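Local coordinates for protein ArsR family transcriptional regulator (Staphylococcus aureus, PDB 6CDB) that probably represses transcription as a dimeric winged helix-turn-helix DNA-binding protein of the ArsR family that senses zinc or cobalt ions, at residues K21-G24 and R28-I31; L34-E39 and M90-I95; A40-I45 and L51-V56; L68-R73 and I79-D84. The protein carries 1 engineered substitution. All coordinates share one frame; numbering follows the deposited sequence.

Interaction 1: K21-G24 and R28-I31; sequences KALG and RIRI
R28 reaches back from helix 26-37 to the end of helix 10-23, where its guanidinium donates to the carbonyl of A22. This hydrogen bond, the one polar link between the two segments, runs from R28 NH1 to A22 O over 3.0 Å with an N-H...O angle of 153°. The donor lies in the plane of the A22 carbonyl on a lone pair, while the oxygen sits 18° out of the guanidinium plane. A chain extended from CG to NE carries the charged group this far, and R28 CD also passes close to the same oxygen, at 3.2 Å from A22 O. R28 NE makes a further, weak hydrogen bond to Q59 OE1 on helix 53-65. The bond to A22 spans the short link between helices 10-23 and 26-37, in the helical part of the winged helix-turn-helix fold. Apolar packing comes from I29, whose CD1 lies 4.1 Å from L23 CB, the two side chains crossing at about a right angle. I29 CG1 and CD1 also lie against the L23 carbonyl, each 3.3 Å from L23 O, a van der Waals contact. Both L23 and I29 pack on F20 of the second subunit.

Interaction 2: L34-E39 and M90-I95; sequences LLSVSE and MLKQAI
S36, in the last turn of helix 26-37, faces helix 85-99 with its CA 7.8 Å from that of K92, the closest pair of CA atoms across the segments. The S36 side chain points toward the other helix and meets two neighbouring residues there. Its CB lies 3.8 Å from L91 CD2: chi1 of -174° sets L91 CG anti to the backbone N, and chi2 of 71° turns CD2 to S36. K92 runs extended beyond CG and lays its CE 3.9 Å from S36 CB. The end of the lysine then reaches the backbone, NZ standing 3.3 Å from S36 O in a weak hydrogen bond. S36 OG is bonded instead to E33 O within its own helix, and a sodium ion lies about 3 Å from the S36 side chain. Around the pair, L91 also packs on M32 and S36 on L82. The contact ties the end of helix 26-37 to helix 85-99, which packs through M90 and A94 on M90 of the second subunit. It is a small mixed contact, 142 Å² in all: a leucine methyl on a serine CB, and a lysine end on a carbonyl. As the bond is weak and the lysine exposed, the polar link is probably loose.

Interaction 3: A40-I45 and L51-V56; sequences ASVGHI and LSQSNV
This is a mainly apolar helix-helix contact between the first turns of helices 42-49 and 53-65, at the periphery of the fold, with no hydrogen bond between the segments. V56 is central to it, pointing toward the other helix: its CG1 lies 3.7 Å from I45 CG2 and 4.0 Å from V42 CG1, so one methyl bridges two residues a helical turn apart. That methyl is anti to the V56 backbone N (chi1 173°), as CG2 is in I45, and the two side chains meet at a slant. Toward the solvent side, Q53 stretches its chain across the start of the facing helix. Its amide touches by van der Waals contact alone, with Q53 OE1 3.9 Å from V42 CG1 and Q53 NE2 3.8 Å from G43 CA. The closest CA atoms are found here, those of G43 and Q53, 6.3 Å apart. Each helix starts with a serine N-cap: S41 OG accepts from H44 N at 3.2 Å, and S52 OG from N55 N at 3.1 Å. Two helices joined by a three-residue turn, this pair is the helix-turn-helix of the ArsR family, in which 53-65 is probably the recognition helix.

Interaction 4: L68-R73 and I79-D84; sequences LVKAKR and IYSLDD. With ZN (zinc ion), chain C.
K70 and S81 form a hydrogen-bonded pair of the antiparallel ladder, K70 N giving to S81 O and S81 N to K70 O, each over 2.9 Å. The K72 and I79 pair repeats the pattern, and D83 N extends it to L68 O with a donor well above the carbonyl plane. Between the K70-S81 and K72-I79 pairs, the non-hydrogen-bonded pair A71 and Y80 brings the CA atoms to 4.3 Å, and the strand directions differ by 149°.

Further polar links come from the K70 side chain. Bent at its last torsion (chi4 -51°), it folds NZ back onto the other strand, 2.8 Å from S81 OG and 3.1 Å from D83 O, with hydrogen bonds to both. A water joins V69 O to D83 OD1, donating to each.

Apolar contact gathers on the face of A71 and Y80. A71 CB stands over the centre of the phenol ring, 3.7 Å from the centroid, a CH-pi contact, while V69 CG2 meets the ring edge at Y80 CD2 from 4.0 Å.

Just past the second strand, D84 OD1 binds zinc at 1.9 Å, in a site completed by H86 and by H97 and H100 of the second subunit. The hairpin is the wing of a winged helix-turn-helix, leading directly into the intersubunit zinc site of this repressor.

From the N terminus, interaction 1 closes the shortest loop, the turn between helices 10-23 and 26-37. Helix 26-37 then runs on into interaction 2, whose partner segment on helix 85-99 begins 51 residues after the end of 34-39. The large loop so formed encloses interactions 3 and 4, which follow one another in series: the helix-turn-helix first, then the 69-74 and 77-82 hairpin. None of the four cross. Spatially, L34 and L35 of interaction 2 pack on A40 and I45 of interaction 3, and A40 O probably hydrogen-bonds to Y80 N, coupling interactions 3 and 4 through the sheet. L23 reaches L68, joining interactions 1 and 4; interactions 1, 2 and 4 also touch the second subunit.

Interaction 1: K21-G24 and R28-I31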
loop_
_atom_site.group_PDB
_atom_site.type_symbol
_atom_site.label_atom_id
_atom_site.label_comp_id
_atom_site.label_asym_id
_atom_site.label_seq_id
_atom_site.Cartn_x
_atom_site.Cartn_y
_atom_site.Cartn_z
ATOM N N LYS A 21 1.984 -5.808 -3.390
ATOM C CA LYS A 21 1.914 -7.261 -3.285
ATOM C C LYS A 21 2.706 -7.754 -2.084
ATOM O O LYS A 21 2.216 -8.569 -1.296
ATOM C CB LYS A 21 2.426 -7.913 -4.572
ATOM C CG LYS A 21 1.344 -8.184 -5.574
ATOM C CD LYS A 21 1.914 -8.808 -6.840
ATOM C CE LYS A 21 0.809 -9.088 -7.842
ATOM N NZ LYS A 21 1.373 -9.485 -9.152
ATOM N N ALA A 22 3.928 -7.245 -1.912
ATOM C CA ALA A 22 4.732 -7.649 -0.763
ATOM C C ALA A 22 4.100 -7.203 0.546
ATOM O O ALA A 22 4.183 -7.912 1.556
ATOM C CB ALA A 22 6.142 -7.085 -0.885
ATOM N N LEU A 23 3.472 -6.028 0.566
ATOM C CA LEU A 23 2.842 -5.601 1.807
ATOM C C LEU A 23 1.508 -6.286 2.058
ATOM O O LEU A 23 0.919 -6.071 3.119
ATOM C CB LEU A 23 2.645 -4.079 1.811
ATOM C CG LEU A 23 3.893 -3.202 1.864
ATOM C CD1 LEU A 23 3.513 -1.767 1.571
ATOM C CD2 LEU A 23 4.562 -3.312 3.244
ATOM N N GLY A 24 0.990 -7.065 1.107
ATOM C CA GLY A 24 -0.257 -7.768 1.342
ATOM C C GLY A 24 -0.031 -9.027 2.172
ATOM O O GLY A 24 -0.350 -10.131 1.736
ATOM N N ARG A 28 4.089 -9.285 7.624
ATOM C CA ARG A 28 4.901 -8.194 7.091
ATOM C C ARG A 28 4.338 -6.839 7.497
ATOM O O ARG A 28 5.096 -5.914 7.787
ATOM C CB ARG A 28 5.005 -8.284 5.569
ATOM C CG ARG A 28 5.915 -9.393 5.091
ATOM C CD ARG A 28 6.241 -9.251 3.611
ATOM N NE ARG A 28 6.690 -10.542 3.117
ATOM C CZ ARG A 28 6.035 -11.269 2.227
ATOM N NH1 ARG A 28 4.922 -10.800 1.666
ATOM N NH2 ARG A 28 6.523 -12.454 1.874
ATOM N N ILE A 29 3.012 -6.703 7.524
ATOM C CA ILE A 29 2.413 -5.472 8.032
ATOM C C ILE A 29 2.748 -5.281 9.511
ATOM O O ILE A 29 2.996 -4.157 9.965
ATOM C CB ILE A 29 0.896 -5.482 7.777
ATOM C CG1 ILE A 29 0.616 -5.285 6.277
ATOM C CG2 ILE A 29 0.191 -4.411 8.608
ATOM C CD1 ILE A 29 1.305 -4.036 5.689
ATOM N N ARG A 30 2.776 -6.370 10.285
ATOM C CA ARG A 30 3.109 -6.233 11.703
ATOM C C ARG A 30 4.556 -5.795 11.888
ATOM O O ARG A 30 4.865 -4.940 12.740
ATOM C CB ARG A 30 2.844 -7.549 12.441
ATOM C CG ARG A 30 1.369 -7.841 12.680
ATOM C CD ARG A 30 1.211 -8.630 13.972
ATOM N NE ARG A 30 1.782 -9.961 13.843
ATOM C CZ ARG A 30 2.333 -10.663 14.833
ATOM N NH1 ARG A 30 2.419 -10.170 16.074
ATOM N NH2 ARG A 30 2.809 -11.866 14.570
ATOM N N ILE A 31 5.460 -6.373 11.101
ATOM C CA ILE A 31 6.854 -5.944 11.133
ATOM C C ILE A 31 6.961 -4.467 10.755
ATOM O O ILE A 31 7.652 -3.683 11.421
ATOM C CB ILE A 31 7.699 -6.826 10.197
ATOM C CG1 ILE A 31 7.717 -8.281 10.697
ATOM C CG2 ILE A 31 9.108 -6.247 10.035
ATOM C CD1 ILE A 31 8.381 -9.243 9.732
#

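Interaction 2: L34-E39 and M90-I95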
loop_
_atom_site.group_PDB
_atom_site.type_symbol
_atom_site.label_atom_id
_atom_site.label_comp_id
_atom_site.label_asym_id
_atom_site.label_seq_id
_atom_site.Cartn_x
_atom_site.Cartn_y
_atom_site.Cartn_z
ATOM N N LEU A 34 5.690 -2.147 13.490
ATOM C CA LEU A 34 6.688 -2.072 14.560
ATOM C C LEU A 34 7.811 -1.104 14.193
ATOM O O LEU A 34 8.209 -0.247 14.997
ATOM C CB LEU A 34 7.244 -3.476 14.852
ATOM C CG LEU A 34 8.144 -3.732 16.068
ATOM C CD1 LEU A 34 8.097 -5.211 16.465
ATOM C CD2 LEU A 34 9.588 -3.307 15.807
ATOM N N LEU A 35 8.346 -1.239 12.976
ATOM C CA LEU A 35 9.422 -0.356 12.532
ATOM C C LEU A 35 8.948 1.081 12.388
ATOM O O LEU A 35 9.753 2.013 12.533
ATOM C CB LEU A 35 9.996 -0.862 11.205
ATOM C CG LEU A 35 10.690 -2.222 11.324
ATOM C CD1 LEU A 35 11.103 -2.753 9.967
ATOM C CD2 LEU A 35 11.897 -2.083 12.236
ATOM N N SER A 36 7.657 1.276 12.103
ATOM C CA SER A 36 7.091 2.617 12.010
ATOM C C SER A 36 7.071 3.299 13.367
ATOM O O SER A 36 7.190 4.528 13.441
ATOM C CB SER A 36 5.679 2.557 11.426
ATOM O OG SER A 36 4.703 2.430 12.436
ATOM N N VAL A 37 6.910 2.528 14.441
ATOM C CA VAL A 37 7.046 3.095 15.782
ATOM C C VAL A 37 8.516 3.297 16.142
ATOM O O VAL A 37 8.909 4.372 16.605
ATOM C CB VAL A 37 6.332 2.204 16.813
ATOM C CG1 VAL A 37 6.592 2.714 18.245
ATOM C CG2 VAL A 37 4.836 2.141 16.512
ATOM N N SER A 38 9.353 2.279 15.942
ATOM C CA SER A 38 10.754 2.411 16.312
ATOM C C SER A 38 11.619 1.421 15.541
ATOM O O SER A 38 11.222 0.270 15.332
ATOM C CB SER A 38 10.948 2.189 17.812
ATOM O OG SER A 38 12.296 1.865 18.063
ATOM N N GLU A 39 12.814 1.870 15.152
ATOM C CA GLU A 39 13.774 0.972 14.524
ATOM C C GLU A 39 14.159 -0.138 15.497
ATOM O O GLU A 39 14.096 0.028 16.716
ATOM C CB GLU A 39 15.018 1.738 14.087
ATOM C CG GLU A 39 15.857 2.216 15.264
ATOM C CD GLU A 39 17.096 2.976 14.835
ATOM O OE1 GLU A 39 17.217 3.312 13.636
ATOM O OE2 GLU A 39 17.951 3.236 15.704
ATOM N N MET A 90 3.134 6.390 3.566
ATOM C CA MET A 90 2.242 5.391 2.981
ATOM C C MET A 90 1.611 4.502 4.051
ATOM O O MET A 90 0.380 4.353 4.112
ATOM C CB MET A 90 3.031 4.550 1.977
ATOM C CG MET A 90 2.241 3.440 1.291
ATOM S SD MET A 90 3.364 2.333 0.418
ATOM C CE MET A 90 4.767 3.427 0.214
ATOM N N LEU A 91 2.448 3.929 4.926
ATOM C CA LEU A 91 1.961 2.965 5.914
ATOM C C LEU A 91 1.046 3.613 6.948
ATOM O O LEU A 91 -0.057 3.109 7.213
ATOM C CB LEU A 91 3.140 2.296 6.616
ATOM C CG LEU A 91 2.735 1.177 7.568
ATOM C CD1 LEU A 91 2.242 -0.046 6.785
ATOM C CD2 LEU A 91 3.889 0.838 8.512
ATOM N N LYS A 92 1.500 4.712 7.566
ATOM C CA LYS A 92 0.695 5.380 8.595
ATOM C C LYS A 92 -0.609 5.943 8.029
ATOM O O LYS A 92 -1.644 5.918 8.709
ATOM C CB LYS A 92 1.522 6.483 9.283
ATOM C CG LYS A 92 2.578 5.915 10.242
ATOM C CD LYS A 92 3.618 6.946 10.679
ATOM C CE LYS A 92 4.590 6.308 11.673
ATOM N NZ LYS A 92 5.931 6.965 11.664
ATOM N N GLN A 93 -0.590 6.464 6.794
ATOM C CA GLN A 93 -1.838 6.917 6.186
ATOM C C GLN A 93 -2.797 5.755 5.984
ATOM O O GLN A 93 -4.002 5.888 6.235
ATOM C CB GLN A 93 -1.582 7.627 4.851
ATOM C CG GLN A 93 -0.786 8.949 4.996
ATOM C CD GLN A 93 -1.657 10.142 5.361
ATOM O OE1 GLN A 93 -2.758 10.302 4.832
ATOM N NE2 GLN A 93 -1.158 10.997 6.268
ATOM N N ALA A 94 -2.280 4.606 5.526
ATOM C CA ALA A 94 -3.134 3.425 5.374
ATOM C C ALA A 94 -3.717 2.971 6.714
ATOM O O ALA A 94 -4.909 2.653 6.804
ATOM C CB ALA A 94 -2.346 2.289 4.719
ATOM N N ILE A 95 -2.892 2.932 7.767
ATOM C CA ILE A 95 -3.365 2.495 9.082
ATOM C C ILE A 95 -4.458 3.430 9.584
ATOM O O ILE A 95 -5.520 2.986 10.042
ATOM C CB ILE A 95 -2.190 2.412 10.076
ATOM C CG1 ILE A 95 -1.227 1.299 9.676
ATOM C CG2 ILE A 95 -2.683 2.192 11.511
ATOM C CD1 ILE A 95 0.028 1.238 10.524
#

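Interaction 3: A40-I45 and L51-V56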
loop_
_atom_site.group_PDB
_atom_site.type_symbol
_atom_site.label_atom_id
_atom_site.label_comp_id
_atom_site.label_asym_id
_atom_site.label_seq_id
_atom_site.Cartn_x
_atom_site.Cartn_y
_atom_site.Cartn_z
ATOM N N ALA A 40 14.552 -1.287 14.955
ATOM C CA ALA A 40 14.766 -2.450 15.809
ATOM C C ALA A 40 15.630 -3.477 15.093
ATOM O O ALA A 40 15.778 -3.453 13.865
ATOM C CB ALA A 40 13.434 -3.083 16.232
ATOM N N SER A 41 16.189 -4.386 15.888
ATOM C CA SER A 41 16.966 -5.515 15.410
ATOM C C SER A 41 16.041 -6.681 15.101
ATOM O O SER A 41 14.875 -6.696 15.491
ATOM C CB SER A 41 17.990 -5.939 16.460
ATOM O OG SER A 41 17.324 -6.432 17.614
ATOM N N VAL A 42 16.587 -7.687 14.413
ATOM C CA VAL A 42 15.816 -8.901 14.137
ATOM C C VAL A 42 15.399 -9.587 15.432
ATOM O O VAL A 42 14.257 -10.041 15.567
ATOM C CB VAL A 42 16.612 -9.859 13.230
ATOM C CG1 VAL A 42 15.917 -11.234 13.167
ATOM C CG2 VAL A 42 16.753 -9.260 11.826
ATOM N N GLY A 43 16.315 -9.690 16.397
ATOM C CA GLY A 43 15.968 -10.319 17.664
ATOM C C GLY A 43 14.831 -9.612 18.375
ATOM O O GLY A 43 13.922 -10.253 18.912
ATOM N N HIS A 44 14.841 -8.282 18.356
ATOM C CA HIS A 44 13.773 -7.540 19.015
ATOM C C HIS A 44 12.449 -7.677 18.274
ATOM O O HIS A 44 11.396 -7.841 18.905
ATOM C CB HIS A 44 14.156 -6.069 19.143
ATOM C CG HIS A 44 13.093 -5.236 19.783
ATOM N ND1 HIS A 44 12.219 -4.456 19.057
ATOM C CD2 HIS A 44 12.740 -5.084 21.084
ATOM C CE1 HIS A 44 11.384 -3.848 19.880
ATOM N NE2 HIS A 44 11.681 -4.209 21.116
ATOM N N ILE A 45 12.471 -7.597 16.939
ATOM C CA ILE A 45 11.247 -7.782 16.160
ATOM C C ILE A 45 10.661 -9.156 16.436
ATOM O O ILE A 45 9.469 -9.304 16.735
ATOM C CB ILE A 45 11.534 -7.599 14.658
ATOM C CG1 ILE A 45 12.033 -6.177 14.360
ATOM C CG2 ILE A 45 10.284 -7.951 13.826
ATOM C CD1 ILE A 45 12.677 -6.028 12.985
ATOM N N LEU A 51 7.505 -14.119 16.472
ATOM C CA LEU A 51 7.849 -14.724 15.198
ATOM C C LEU A 51 9.287 -15.209 15.295
ATOM O O LEU A 51 10.103 -14.611 16.001
ATOM C CB LEU A 51 7.692 -13.712 14.042
ATOM C CG LEU A 51 6.284 -13.127 13.894
ATOM C CD1 LEU A 51 6.247 -11.944 12.915
ATOM C CD2 LEU A 51 5.309 -14.250 13.464
ATOM N N SER A 52 9.599 -16.306 14.621
ATOM C CA SER A 52 10.959 -16.814 14.703
ATOM C C SER A 52 11.930 -15.846 14.033
ATOM O O SER A 52 11.559 -15.052 13.166
ATOM C CB SER A 52 11.058 -18.195 14.055
ATOM O OG SER A 52 11.060 -18.094 12.649
ATOM N N GLN A 53 13.195 -15.900 14.460
ATOM C CA GLN A 53 14.198 -15.042 13.837
ATOM C C GLN A 53 14.395 -15.398 12.367
ATOM O O GLN A 53 14.584 -14.507 11.533
ATOM C CB GLN A 53 15.524 -15.121 14.600
ATOM C CG GLN A 53 15.442 -14.558 16.017
ATOM C CD GLN A 53 16.771 -14.013 16.528
ATOM O OE1 GLN A 53 17.647 -13.625 15.748
ATOM N NE2 GLN A 53 16.919 -13.970 17.848
ATOM N N SER A 54 14.363 -16.696 12.034
ATOM C CA SER A 54 14.422 -17.134 10.640
ATOM C C SER A 54 13.377 -16.428 9.787
ATOM O O SER A 54 13.682 -15.870 8.726
ATOM C CB SER A 54 14.206 -18.649 10.558
ATOM O OG SER A 54 15.359 -19.346 10.960
ATOM N N ASN A 55 12.124 -16.485 10.237
ATOM C CA ASN A 55 11.012 -15.920 9.490
ATOM C C ASN A 55 11.156 -14.404 9.354
ATOM O O ASN A 55 11.048 -13.857 8.254
ATOM C CB ASN A 55 9.707 -16.299 10.197
ATOM C CG ASN A 55 8.486 -15.916 9.403
ATOM O OD1 ASN A 55 8.576 -15.677 8.199
ATOM N ND2 ASN A 55 7.331 -15.848 10.069
ATOM N N VAL A 56 11.415 -13.711 10.469
ATOM C CA VAL A 56 11.606 -12.260 10.421
ATOM C C VAL A 56 12.694 -11.905 9.415
ATOM O O VAL A 56 12.523 -11.014 8.571
ATOM C CB VAL A 56 11.944 -11.713 11.822
ATOM C CG1 VAL A 56 12.320 -10.242 11.731
ATOM C CG2 VAL A 56 10.776 -11.920 12.791
#

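Interaction 4: L68-R73 and I79-D84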
loop_
_atom_site.group_PDB
_atom_site.type_symbol
_atom_site.label_atom_id
_atom_site.label_comp_id
_atom_site.label_asym_id
_atom_site.label_seq_id
_atom_site.Cartn_x
_atom_site.Cartn_y
_atom_site.Cartn_z
ATOM N N LEU A 68 11.755 -1.117 0.960
ATOM C CA LEU A 68 10.757 -0.773 1.964
ATOM C C LEU A 68 11.334 -0.683 3.373
ATOM O O LEU A 68 10.782 0.039 4.210
ATOM C CB LEU A 68 9.607 -1.790 1.925
ATOM C CG LEU A 68 8.868 -1.772 0.570
ATOM C CD1 LEU A 68 7.795 -2.835 0.536
ATOM C CD2 LEU A 68 8.284 -0.390 0.295
ATOM N N VAL A 69 12.420 -1.407 3.659
ATOM C CA VAL A 69 13.186 -1.235 4.886
ATOM C C VAL A 69 14.649 -1.104 4.499
ATOM O O VAL A 69 15.059 -1.482 3.404
ATOM C CB VAL A 69 13.009 -2.405 5.881
ATOM C CG1 VAL A 69 11.551 -2.538 6.295
ATOM C CG2 VAL A 69 13.530 -3.713 5.266
ATOM N N LYS A 70 15.435 -0.543 5.409
ATOM C CA LYS A 70 16.881 -0.519 5.273
ATOM C C LYS A 70 17.478 -0.965 6.598
ATOM O O LYS A 70 16.778 -1.057 7.618
ATOM C CB LYS A 70 17.388 0.873 4.888
ATOM C CG LYS A 70 17.116 1.920 5.962
ATOM C CD LYS A 70 17.599 3.297 5.535
ATOM C CE LYS A 70 17.373 4.314 6.643
ATOM N NZ LYS A 70 15.966 4.256 7.125
ATOM N N ALA A 71 18.787 -1.238 6.591
ATOM C CA ALA A 71 19.451 -1.734 7.789
ATOM C C ALA A 71 20.823 -1.093 7.956
ATOM O O ALA A 71 21.515 -0.815 6.974
ATOM C CB ALA A 71 19.587 -3.263 7.758
ATOM N N LYS A 72 21.205 -0.864 9.211
ATOM C CA LYS A 72 22.523 -0.362 9.573
ATOM C C LYS A 72 23.097 -1.254 10.664
ATOM O O LYS A 72 22.357 -1.851 11.443
ATOM C CB LYS A 72 22.466 1.098 10.066
ATOM C CG LYS A 72 23.833 1.730 10.284
ATOM C CD LYS A 72 24.577 1.954 8.965
ATOM C CE LYS A 72 25.989 1.367 8.995
ATOM N NZ LYS A 72 26.005 -0.067 8.563
ATOM N N ARG A 73 24.418 -1.355 10.717
ATOM C CA ARG A 73 25.062 -2.144 11.759
ATOM C C ARG A 73 25.383 -1.235 12.941
ATOM O O ARG A 73 26.075 -0.224 12.786
ATOM C CB ARG A 73 26.321 -2.831 11.237
ATOM C CG ARG A 73 27.152 -3.455 12.341
ATOM C CD ARG A 73 28.033 -4.570 11.818
ATOM N NE ARG A 73 28.290 -5.566 12.850
ATOM C CZ ARG A 73 27.547 -6.654 13.046
ATOM N NH1 ARG A 73 26.492 -6.889 12.273
ATOM N NH2 ARG A 73 27.860 -7.508 14.014
ATOM N N ILE A 79 20.218 -3.202 12.718
ATOM C CA ILE A 79 19.045 -2.422 13.084
ATOM C C ILE A 79 18.296 -2.074 11.805
ATOM O O ILE A 79 18.873 -1.488 10.877
ATOM C CB ILE A 79 19.445 -1.159 13.860
ATOM C CG1 ILE A 79 20.258 -1.545 15.096
ATOM C CG2 ILE A 79 18.228 -0.334 14.232
ATOM C CD1 ILE A 79 19.643 -2.658 15.905
ATOM N N TYR A 80 17.018 -2.436 11.753
ATOM C CA TYR A 80 16.178 -2.160 10.602
ATOM C C TYR A 80 15.297 -0.948 10.848
ATOM O O TYR A 80 14.993 -0.595 11.988
ATOM C CB TYR A 80 15.314 -3.372 10.249
ATOM C CG TYR A 80 16.122 -4.453 9.576
ATOM C CD1 TYR A 80 16.959 -5.272 10.322
ATOM C CD2 TYR A 80 16.064 -4.648 8.196
ATOM C CE1 TYR A 80 17.717 -6.253 9.723
ATOM C CE2 TYR A 80 16.825 -5.639 7.583
ATOM C CZ TYR A 80 17.649 -6.436 8.362
ATOM O OH TYR A 80 18.419 -7.426 7.804
ATOM N N SER A 81 14.888 -0.309 9.752
ATOM C CA SER A 81 13.981 0.821 9.829
ATOM C C SER A 81 13.205 0.894 8.526
ATOM O O SER A 81 13.605 0.311 7.516
ATOM C CB SER A 81 14.747 2.121 10.083
ATOM O OG SER A 81 15.755 2.291 9.093
ATOM N N LEU A 82 12.078 1.599 8.557
ATOM C CA LEU A 82 11.420 1.934 7.300
ATOM C C LEU A 82 12.393 2.723 6.433
ATOM O O LEU A 82 13.176 3.537 6.936
ATOM C CB LEU A 82 10.141 2.730 7.551
ATOM C CG LEU A 82 9.044 2.020 8.354
ATOM C CD1 LEU A 82 7.720 2.775 8.275
ATOM C CD2 LEU A 82 8.874 0.563 7.912
ATOM N N ASP A 83 12.348 2.473 5.122
ATOM C CA ASP A 83 13.415 2.946 4.246
ATOM C C ASP A 83 13.522 4.469 4.252
ATOM O O ASP A 83 14.608 5.015 4.466
ATOM C CB ASP A 83 13.208 2.425 2.825
ATOM C CG ASP A 83 14.220 3.009 1.839
ATOM O OD1 ASP A 83 15.309 2.411 1.692
ATOM O OD2 ASP A 83 13.935 4.075 1.231
ATOM N N ASP A 84 12.415 5.173 4.015
ATOM C CA ASP A 84 12.431 6.637 4.059
ATOM C C ASP A 84 11.031 7.133 4.408
ATOM O O ASP A 84 10.133 6.350 4.732
ATOM C CB ASP A 84 12.969 7.225 2.740
ATOM C CG ASP A 84 12.041 6.996 1.537
ATOM O OD1 ASP A 84 12.506 7.164 0.382
ATOM O OD2 ASP A 84 10.848 6.654 1.713
HETATM ZN ZN ZN C . 11.192 7.204 -0.972
HETATM O O HOH W 1 16.085 -0.179 1.292
#